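Side-chain contacts in GTPase activator-like protein (PDB 5HIU), which is probably part of a GTPase activator, this fragment being the N-terminal helical region of TSC2 rather than its GAP domain: residues Leu432-Leu437 with Lys453-Val458; Tyr250-Leu255 with Leu290-Ser295. All blocks are in the same frame, centred on the assembly; numbering follows the deposited sequence.

Contact 1: Leu432-Leu437 with Lys453-Val458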
loop_
_atom_site.group_PDB
_atom_site.type_symbol
_atom_site.label_atom_id
_atom_site.label_comp_id
_atom_site.label_asym_id
_atom_site.label_seq_id
_atom_site.Cartn_x
_atom_site.Cartn_y
_atom_site.Cartn_z
ATOM N N LEU A 432 16.177 21.513 27.476
ATOM C CA LEU A 432 15.143 21.844 28.452
ATOM C C LEU A 432 14.678 20.597 29.199
ATOM O O LEU A 432 14.552 20.614 30.426
ATOM C CB LEU A 432 13.947 22.560 27.803
ATOM C CG LEU A 432 12.931 23.149 28.799
ATOM C CD1 LEU A 432 13.535 24.256 29.649
ATOM C CD2 LEU A 432 11.690 23.667 28.095
ATOM N N ARG A 433 14.444 19.520 28.458
ATOM C CA ARG A 433 13.971 18.267 29.049
ATOM C C ARG A 433 15.003 17.614 29.976
ATOM O O ARG A 433 14.664 17.209 31.078
ATOM C CB ARG A 433 13.577 17.280 27.956
ATOM C CG ARG A 433 13.021 15.961 28.462
ATOM C CD ARG A 433 11.827 16.142 29.390
ATOM N NE ARG A 433 11.278 14.848 29.795
ATOM C CZ ARG A 433 10.376 14.666 30.758
ATOM N NH1 ARG A 433 9.888 15.697 31.436
ATOM N NH2 ARG A 433 9.954 13.438 31.042
ATOM N N VAL A 434 16.249 17.505 29.514
ATOM C CA VAL A 434 17.321 16.910 30.300
ATOM C C VAL A 434 17.566 17.749 31.542
ATOM O O VAL A 434 17.850 17.243 32.629
ATOM C CB VAL A 434 18.625 16.833 29.495
ATOM C CG1 VAL A 434 19.807 16.494 30.402
ATOM C CG2 VAL A 434 18.495 15.806 28.383
ATOM N N GLU A 435 17.466 19.049 31.340
ATOM C CA GLU A 435 17.526 20.017 32.407
ATOM C C GLU A 435 16.432 19.773 33.436
ATOM O O GLU A 435 16.691 19.772 34.632
ATOM C CB GLU A 435 17.381 21.390 31.783
ATOM C CG GLU A 435 17.468 22.562 32.713
ATOM C CD GLU A 435 17.576 23.855 31.934
ATOM O OE1 GLU A 435 18.559 24.009 31.178
ATOM O OE2 GLU A 435 16.672 24.703 32.067
ATOM N N ASN A 436 15.214 19.554 32.963
ATOM C CA ASN A 436 14.083 19.273 33.847
ATOM C C ASN A 436 14.212 17.968 34.598
ATOM O O ASN A 436 13.769 17.873 35.741
ATOM C CB ASN A 436 12.761 19.232 33.069
ATOM C CG ASN A 436 12.189 20.606 32.793
ATOM O OD1 ASN A 436 11.789 20.899 31.668
ATOM N ND2 ASN A 436 12.124 21.447 33.818
ATOM N N LEU A 437 14.773 16.954 33.944
ATOM C CA LEU A 437 14.899 15.639 34.554
ATOM C C LEU A 437 15.830 15.709 35.749
ATOM O O LEU A 437 15.539 15.150 36.802
ATOM C CB LEU A 437 15.417 14.626 33.553
ATOM C CG LEU A 437 14.365 14.151 32.549
ATOM C CD1 LEU A 437 15.068 13.524 31.366
ATOM C CD2 LEU A 437 13.383 13.150 33.138
ATOM N N LYS A 453 27.094 15.831 32.165
ATOM C CA LYS A 453 28.191 15.906 31.205
ATOM C C LYS A 453 27.681 16.361 29.840
ATOM O O LYS A 453 28.305 17.209 29.186
ATOM C CB LYS A 453 28.899 14.561 31.094
ATOM C CG LYS A 453 29.721 14.226 32.324
ATOM C CD LYS A 453 30.279 12.818 32.254
ATOM C CE LYS A 453 30.923 12.407 33.571
ATOM N NZ LYS A 453 31.432 11.007 33.522
ATOM N N PHE A 454 26.533 15.815 29.433
ATOM C CA PHE A 454 25.904 16.194 28.172
ATOM C C PHE A 454 25.606 17.699 28.085
ATOM O O PHE A 454 25.933 18.334 27.083
ATOM C CB PHE A 454 24.627 15.373 27.911
ATOM C CG PHE A 454 23.729 15.983 26.872
ATOM C CD1 PHE A 454 24.013 15.851 25.524
ATOM C CD2 PHE A 454 22.625 16.730 27.245
ATOM C CE1 PHE A 454 23.201 16.435 24.568
ATOM C CE2 PHE A 454 21.810 17.314 26.294
ATOM C CZ PHE A 454 22.099 17.169 24.956
ATOM N N LEU A 455 24.985 18.270 29.117
ATOM C CA LEU A 455 24.670 19.705 29.112
ATOM C C LEU A 455 25.926 20.584 29.025
ATOM O O LEU A 455 25.893 21.665 28.431
ATOM C CB LEU A 455 23.873 20.095 30.356
ATOM C CG LEU A 455 22.409 19.644 30.420
ATOM C CD1 LEU A 455 22.099 19.053 31.783
ATOM C CD2 LEU A 455 21.443 20.779 30.104
ATOM N N ILE A 456 27.027 20.127 29.616
ATOM C CA ILE A 456 28.282 20.860 29.527
ATOM C C ILE A 456 28.784 20.871 28.085
ATOM O O ILE A 456 29.283 21.894 27.622
ATOM C CB ILE A 456 29.359 20.288 30.480
ATOM C CG1 ILE A 456 28.982 20.572 31.942
ATOM C CG2 ILE A 456 30.724 20.887 30.173
ATOM C CD1 ILE A 456 29.730 19.728 32.957
ATOM N N ARG A 457 28.653 19.746 27.378
ATOM C CA ARG A 457 29.026 19.684 25.951
ATOM C C ARG A 457 28.232 20.694 25.120
ATOM O O ARG A 457 28.776 21.358 24.238
ATOM C CB ARG A 457 28.773 18.294 25.358
ATOM C CG ARG A 457 29.578 17.149 25.954
ATOM C CD ARG A 457 28.960 15.805 25.573
ATOM N NE ARG A 457 29.382 14.712 26.453
ATOM C CZ ARG A 457 28.813 13.501 26.508
ATOM N NH1 ARG A 457 27.775 13.184 25.733
ATOM N NH2 ARG A 457 29.292 12.595 27.354
ATOM N N VAL A 458 26.942 20.799 25.416
ATOM C CA VAL A 458 25.994 21.480 24.542
ATOM C C VAL A 458 25.866 22.974 24.825
ATOM O O VAL A 458 25.682 23.754 23.897
ATOM C CB VAL A 458 24.615 20.781 24.603
ATOM C CG1 VAL A 458 23.539 21.614 23.924
ATOM C CG2 VAL A 458 24.709 19.400 23.968
#
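Val434 lays its CG1 methyl against the end of Leu455, where Leu455 CD1 is 3.7 Å from Val434 CG1, and turns its other methyl to the ring of Phe454. These residues join the two arms of the helical hairpin formed by helices 423-441 and 448-459, the last two of this all-helical, alpha-solenoid-like chain. Over the paired segments the axes are roughly antiparallel, at 145°, and come within 10.7 Å. Such spacing leaves the backbones well separated and hands the contact to branched and aromatic side chains; leucine suits position 455 because its branched end reaches across.

Valine suits its place because its fork lets one short residue meet two neighbours on the opposing helix. CG1 sits anti to the backbone N (chi1 168°), while CG2 lies beside that N and reaches Phe454 CE2 at 4.2 Å from Val434 CG2. The methyl meets the ring obliquely. Val434 and Leu455 lie alongside each other, pointing opposite ways, and Leu455 CG also comes within 4.1 Å of Val434 CG1. No hydrogen bond links the two segments; the joint is apolar and modest, burying 161 Å² summed over both sides.

The flat ring of Phe454 can take Val434 and also stack on Phe386 of helix 383-391, a residue that Val434 touches too, so helix 383-391 packs against both helices of the hairpin. Arg457 forms a salt bridge to Glu383 of that same helix. Glu435 contributes its aliphatic root, while its chain, extended through CG (chi1 -178°), takes the carboxylate away from the apolar contact: Glu435 CB stands 4.4 Å from Leu455 CD2.

Contact 2: Tyr250-Leu255 with Leu290-Ser295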
loop_
_atom_site.group_PDB
_atom_site.type_symbol
_atom_site.label_atom_id
_atom_site.label_comp_id
_atom_site.label_asym_id
_atom_site.label_seq_id
_atom_site.Cartn_x
_atom_site.Cartn_y
_atom_site.Cartn_z
ATOM N N TYR A 250 10.518 -5.244 2.085
ATOM C CA TYR A 250 10.083 -4.387 0.994
ATOM C C TYR A 250 8.791 -3.633 1.362
ATOM O O TYR A 250 8.713 -2.415 1.163
ATOM C CB TYR A 250 9.952 -5.213 -0.303
ATOM C CG TYR A 250 11.285 -5.624 -0.951
ATOM C CD1 TYR A 250 12.509 -5.436 -0.296
ATOM C CD2 TYR A 250 11.309 -6.211 -2.221
ATOM C CE1 TYR A 250 13.704 -5.793 -0.894
ATOM C CE2 TYR A 250 12.502 -6.576 -2.824
ATOM C CZ TYR A 250 13.692 -6.362 -2.151
ATOM O OH TYR A 250 14.881 -6.714 -2.723
ATOM N N CYS A 251 7.793 -4.322 1.912
ATOM C CA CYS A 251 6.605 -3.616 2.447
ATOM C C CYS A 251 6.983 -2.506 3.455
ATOM O O CYS A 251 6.545 -1.363 3.344
ATOM C CB CYS A 251 5.677 -4.598 3.130
ATOM S SG CYS A 251 4.957 -5.789 1.996
ATOM N N ILE A 252 7.836 -2.844 4.411
ATOM C CA ILE A 252 8.298 -1.873 5.389
ATOM C C ILE A 252 9.069 -0.742 4.713
ATOM O O ILE A 252 8.793 0.441 4.984
ATOM C CB ILE A 252 9.142 -2.519 6.516
ATOM C CG1 ILE A 252 8.325 -3.553 7.304
ATOM C CG2 ILE A 252 9.636 -1.462 7.483
ATOM C CD1 ILE A 252 7.010 -3.036 7.870
ATOM N N GLN A 253 10.020 -1.080 3.836
ATOM C CA GLN A 253 10.665 -0.039 3.024
ATOM C C GLN A 253 9.600 0.882 2.446
ATOM O O GLN A 253 9.621 2.101 2.665
ATOM C CB GLN A 253 11.470 -0.613 1.859
ATOM C CG GLN A 253 12.891 -1.000 2.198
ATOM C CD GLN A 253 13.774 -1.086 0.966
ATOM O OE1 GLN A 253 13.317 -1.470 -0.111
ATOM N NE2 GLN A 253 15.050 -0.737 1.120
ATOM N N VAL A 254 8.653 0.307 1.719
ATOM C CA VAL A 254 7.787 1.154 0.923
ATOM C C VAL A 254 6.893 1.963 1.825
ATOM O O VAL A 254 6.793 3.184 1.668
ATOM C CB VAL A 254 6.982 0.361 -0.116
ATOM C CG1 VAL A 254 5.855 1.197 -0.690
ATOM C CG2 VAL A 254 7.908 -0.104 -1.222
ATOM N N LEU A 255 6.246 1.286 2.764
ATOM C CA LEU A 255 5.362 1.951 3.754
ATOM C C LEU A 255 6.070 2.977 4.643
ATOM O O LEU A 255 5.509 4.037 4.912
ATOM C CB LEU A 255 4.752 0.927 4.679
ATOM C CG LEU A 255 3.820 -0.035 4.009
ATOM C CD1 LEU A 255 3.770 -1.319 4.821
ATOM C CD2 LEU A 255 2.460 0.616 3.884
ATOM N N LEU A 290 15.703 -1.370 12.116
ATOM C CA LEU A 290 17.012 -1.043 12.667
ATOM C C LEU A 290 18.054 -1.261 11.607
ATOM O O LEU A 290 18.952 -0.425 11.456
ATOM C CB LEU A 290 17.342 -1.891 13.887
ATOM C CG LEU A 290 16.594 -1.497 15.155
ATOM C CD1 LEU A 290 16.684 -2.632 16.165
ATOM C CD2 LEU A 290 17.133 -0.199 15.735
ATOM N N ASP A 291 17.918 -2.376 10.873
ATOM C CA ASP A 291 18.791 -2.683 9.726
ATOM C C ASP A 291 18.958 -1.463 8.827
ATOM O O ASP A 291 20.048 -1.203 8.350
ATOM C CB ASP A 291 18.248 -3.846 8.877
ATOM C CG ASP A 291 18.569 -5.213 9.452
ATOM O OD1 ASP A 291 19.434 -5.338 10.345
ATOM O OD2 ASP A 291 17.938 -6.181 8.984
ATOM N N PHE A 292 17.892 -0.702 8.606
ATOM C CA PHE A 292 18.017 0.497 7.793
ATOM C C PHE A 292 19.039 1.428 8.405
ATOM O O PHE A 292 19.749 2.127 7.695
ATOM C CB PHE A 292 16.670 1.190 7.610
ATOM C CG PHE A 292 15.650 0.336 6.910
ATOM C CD1 PHE A 292 16.004 -0.427 5.798
ATOM C CD2 PHE A 292 14.333 0.291 7.357
ATOM C CE1 PHE A 292 15.059 -1.212 5.151
ATOM C CE2 PHE A 292 13.386 -0.497 6.711
ATOM C CZ PHE A 292 13.749 -1.250 5.607
ATOM N N LEU A 293 19.130 1.400 9.729
ATOM C CA LEU A 293 20.138 2.157 10.456
ATOM C C LEU A 293 21.462 1.391 10.540
ATOM O O LEU A 293 22.509 1.926 10.171
ATOM C CB LEU A 293 19.614 2.486 11.859
ATOM C CG LEU A 293 18.190 3.055 11.984
ATOM C CD1 LEU A 293 17.819 3.294 13.446
ATOM C CD2 LEU A 293 18.053 4.338 11.181
ATOM N N ARG A 294 21.401 0.143 11.021
ATOM C CA ARG A 294 22.593 -0.714 11.204
ATOM C C ARG A 294 23.269 -1.070 9.873
ATOM O O ARG A 294 24.447 -0.804 9.710
ATOM C CB ARG A 294 22.248 -1.991 11.980
ATOM N N SER A 295 22.523 -1.654 8.928
ATOM C CA SER A 295 22.992 -1.846 7.529
ATOM C C SER A 295 23.708 -0.636 6.934
ATOM O O SER A 295 24.642 -0.819 6.147
ATOM C CB SER A 295 21.840 -2.180 6.560
ATOM O OG SER A 295 20.876 -3.022 7.142
#
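The Phe292 ring has the CG2 methyl of Ile252 at its edge, close to the ring plane, and the CG methylene of Gln253 approaching obliquely from the same helix; the Gln253 amide lies 23° from parallel to the ring. This is helix-to-helix packing within the all-helical, alpha-solenoid-like array: helix 245-261 packs directly on helix 281-294, the next helix but one in the chain, with helix 266-277 between them in sequence. A phenylalanine suits the position because the backbones are far apart, with the CA atoms of Gln253 and Phe292 8.8 Å from each other, and its long, flat side chain spans most of that gap.

The end of the ring makes the contact. Phe292 CE2 is 3.9 Å from Ile252 CG2, the isoleucine side chain standing roughly perpendicular to that of Phe292. Ile252 has CG2 anti to its backbone N; with chi1 at -61° its longer branch, carrying CD1, is led off from the ring. The residue also packs on Thr285, Ile288 and Leu289, one or two turns earlier on the phenylalanine's helix.

Gln253 shows how a polar residue can border a buried ring: its CG methylene supplies the apolar surface, and the chain is extended beyond CG, which sets the amide alongside the ring. The residue also touches Asp311 of helix 302-322. No hydrogen bond joins the two segments. Gln253 NE2 passes 4.1 Å from Phe292 CE1, while the closer approach is made by carbon, Gln253 CG lying 3.5 Å from Phe292 CZ.

How the contacts relate
Both contacts are helix-helix joints without hydrogen bonds across their segments, within the same helical family region, and they follow one another along the chain, both segments of contact 2 preceding those of contact 1. Their centres are 31 Å apart and their nearest atoms about 18 Å, so they do not touch. The centre of contact 2 lies in the body of the array, about 15 Å from the centre of the chain, whereas that of contact 1 lies about 41 Å from it, at the C-terminal end. Contact 1 joins helices consecutive in sequence; contact 2 skips one helix in sequence. Neither contact includes a ligand or a known active-site residue, and each is structural packing.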